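Local coordinates for dihydrodipicolinate synthase (Bacillus anthracis, PDB 1XKY), which probably catalyses the condensation of pyruvate with aspartate semialdehyde in the lysine biosynthesis pathway, at residues D12-V21 / K211-H219. Sequence-based numbering, arbitrary orientation.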
# COMPACT_ATOMS: atom_id res chain seq x y z
N ASP A 12 -26.49 19.28 -17.04
CA ASP A 12 -26.83 18.78 -15.70
C ASP A 12 -26.99 17.27 -15.75
O ASP A 12 -27.98 16.76 -16.27
CB ASP A 12 -28.13 19.45 -15.22
CG ASP A 12 -28.55 19.00 -13.81
OD1 ASP A 12 -27.80 18.28 -13.12
OD2 ASP A 12 -29.65 19.41 -13.38
N PHE A 13 -26.03 16.55 -15.19
CA PHE A 13 -26.07 15.09 -15.18
C PHE A 13 -26.94 14.52 -14.06
O PHE A 13 -27.14 13.32 -14.00
CB PHE A 13 -24.66 14.50 -15.08
CG PHE A 13 -23.74 14.95 -16.17
CD1 PHE A 13 -24.08 14.75 -17.50
CD2 PHE A 13 -22.53 15.56 -15.87
CE1 PHE A 13 -23.23 15.16 -18.52
CE2 PHE A 13 -21.68 15.97 -16.89
CZ PHE A 13 -22.02 15.76 -18.21
N GLY A 14 -27.44 15.39 -13.18
CA GLY A 14 -28.26 14.97 -12.05
C GLY A 14 -27.47 14.30 -10.93
O GLY A 14 -26.24 14.47 -10.84
N THR A 15 -28.16 13.54 -10.09
CA THR A 15 -27.56 12.93 -8.90
C THR A 15 -27.12 11.48 -9.10
O THR A 15 -26.27 11.00 -8.37
CB THR A 15 -28.53 12.98 -7.70
OG1 THR A 15 -29.83 12.53 -8.11
CG2 THR A 15 -28.63 14.38 -7.14
N ILE A 16 -27.73 10.77 -10.05
CA ILE A 16 -27.36 9.37 -10.32
C ILE A 16 -27.10 9.11 -11.81
O ILE A 16 -27.99 8.70 -12.55
CB ILE A 16 -28.44 8.37 -9.83
CG1 ILE A 16 -28.81 8.65 -8.37
CG2 ILE A 16 -27.92 6.93 -10.00
CD1 ILE A 16 -29.91 7.77 -7.82
N ALA A 17 -25.86 9.35 -12.23
CA ALA A 17 -25.41 8.87 -13.54
C ALA A 17 -25.12 7.39 -13.40
O ALA A 17 -24.67 6.92 -12.35
CB ALA A 17 -24.18 9.63 -14.01
N THR A 18 -25.41 6.62 -14.45
CA THR A 18 -25.21 5.19 -14.40
C THR A 18 -24.19 4.78 -15.44
O THR A 18 -24.30 5.15 -16.62
CB THR A 18 -26.53 4.42 -14.59
OG1 THR A 18 -27.40 4.72 -13.50
CG2 THR A 18 -26.29 2.92 -14.65
N ALA A 19 -23.18 4.05 -14.96
CA ALA A 19 -22.14 3.44 -15.77
C ALA A 19 -22.69 2.15 -16.37
O ALA A 19 -22.51 1.06 -15.83
CB ALA A 19 -20.90 3.14 -14.93
N MET A 20 -23.34 2.30 -17.52
CA MET A 20 -24.16 1.23 -18.07
C MET A 20 -23.35 0.08 -18.64
O MET A 20 -22.40 0.28 -19.38
CB MET A 20 -25.06 1.79 -19.17
CG MET A 20 -26.20 0.89 -19.53
SD MET A 20 -27.19 1.56 -20.87
CE MET A 20 -26.04 1.48 -22.24
N VAL A 21 -23.76 -1.14 -18.30
CA VAL A 21 -23.23 -2.34 -18.94
C VAL A 21 -23.60 -2.38 -20.43
O VAL A 21 -24.57 -1.74 -20.87
CB VAL A 21 -23.71 -3.66 -18.23
CG1 VAL A 21 -23.27 -3.66 -16.78
CG2 VAL A 21 -25.24 -3.84 -18.35
N LYS A 211 -21.87 16.43 -6.07
CA LYS A 211 -23.19 16.59 -6.68
C LYS A 211 -23.96 15.27 -6.66
O LYS A 211 -25.20 15.27 -6.60
CB LYS A 211 -23.07 17.12 -8.11
CG LYS A 211 -24.43 17.56 -8.69
CD LYS A 211 -24.25 18.41 -9.93
CE LYS A 211 -25.58 18.78 -10.55
NZ LYS A 211 -25.37 19.55 -11.82
N GLY A 212 -23.24 14.17 -6.71
CA GLY A 212 -23.87 12.86 -6.81
C GLY A 212 -22.90 11.72 -7.04
O GLY A 212 -21.75 11.75 -6.58
N ILE A 213 -23.38 10.70 -7.74
CA ILE A 213 -22.69 9.43 -7.92
C ILE A 213 -22.77 9.03 -9.38
O ILE A 213 -23.80 9.17 -10.01
CB ILE A 213 -23.30 8.30 -7.04
CG1 ILE A 213 -22.67 6.94 -7.36
CG2 ILE A 213 -24.81 8.24 -7.24
CD1 ILE A 213 -21.28 6.72 -6.86
N VAL A 214 -21.65 8.54 -9.91
CA VAL A 214 -21.66 7.71 -11.09
C VAL A 214 -21.61 6.23 -10.71
O VAL A 214 -20.63 5.75 -10.20
CB VAL A 214 -20.52 8.11 -12.05
CG1 VAL A 214 -20.56 7.29 -13.34
CG2 VAL A 214 -20.55 9.60 -12.32
N SER A 215 -22.72 5.53 -10.95
CA SER A 215 -23.11 4.36 -10.18
C SER A 215 -23.03 3.08 -11.00
O SER A 215 -23.27 3.08 -12.18
CB SER A 215 -24.53 4.51 -9.61
OG SER A 215 -24.95 3.39 -8.89
N VAL A 216 -22.71 1.99 -10.32
CA VAL A 216 -22.95 0.66 -10.82
C VAL A 216 -24.18 -0.00 -10.18
O VAL A 216 -24.96 -0.63 -10.85
CB VAL A 216 -21.69 -0.22 -10.65
CG1 VAL A 216 -21.98 -1.66 -10.90
CG2 VAL A 216 -20.58 0.29 -11.55
N ALA A 217 -24.31 0.16 -8.88
CA ALA A 217 -25.44 -0.40 -8.10
C ALA A 217 -26.82 0.06 -8.56
O ALA A 217 -27.81 -0.65 -8.36
CB ALA A 217 -25.26 -0.09 -6.62
N SER A 218 -26.88 1.24 -9.16
CA SER A 218 -28.11 1.78 -9.73
C SER A 218 -28.77 0.86 -10.77
O SER A 218 -29.94 1.01 -11.06
CB SER A 218 -27.81 3.13 -10.38
OG SER A 218 -26.83 2.96 -11.38
N HIS A 219 -28.00 -0.08 -11.35
CA HIS A 219 -28.59 -1.13 -12.19
C HIS A 219 -29.62 -1.99 -11.45
O HIS A 219 -30.53 -2.52 -12.07
CB HIS A 219 -27.51 -2.07 -12.74
CG HIS A 219 -26.64 -1.47 -13.80
ND1 HIS A 219 -26.94 -1.56 -15.14
CD2 HIS A 219 -25.44 -0.85 -13.72
CE1 HIS A 219 -25.98 -0.98 -15.84
NE2 HIS A 219 -25.06 -0.55 -15.00
O HOH W 1 -28.30 20.96 -11.22
O HOH W 2 -24.04 17.81 -13.42
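The seam that closes the TIM barrel lies here, where strand 212-215, last of the eight, runs parallel to strand 16-19, the first. Backbone bonds lace it in a zigzag: Ile-213 N gives to Thr-15 O, Ser-215 N to Ala-17 O at 2.8 Å, and Ala-19 N to Ser-215 O; between them, Ala-17 N to Ile-213 O is weak. Ala-17 CB meets Val-214 CG2 at 4.0 Å on one face of the sheet. On the other, with Ile-16 CG1 turned beside the backbone N (chi1 -51°), the CG2 branch falls anti to that N and rests against Ser-218 CB, while Ile-16 also reaches Met-225 of helix 218-234.

Just beyond strand 212-215, Ser-218 OG shares a hydrogen bond of 2.8 Å with Thr-18 OG1, which also bonds Thr-47. Ser-215 OG caps Ser-218 N and is tied to Asp-199. The His-219 ring takes Thr-18 CG2 over one face in a CH-pi contact, and its NE2 gives a nearly straight bond (176°) to Ala-19 O, 3.1 Å away. That oxygen lies in the ring plane, whereas NE2 stands above the carbonyl plane.

At the opposite end, the extended Lys-211 brings NZ to Asp-12 OD1 at 3.0 Å, a salt bridge; Gly-14 N reaches the same oxygen from the other face of the carboxylate, forming an Asx turn. Such parallel pairing of strands one and eight is the closure of a (beta/alpha)8 barrel.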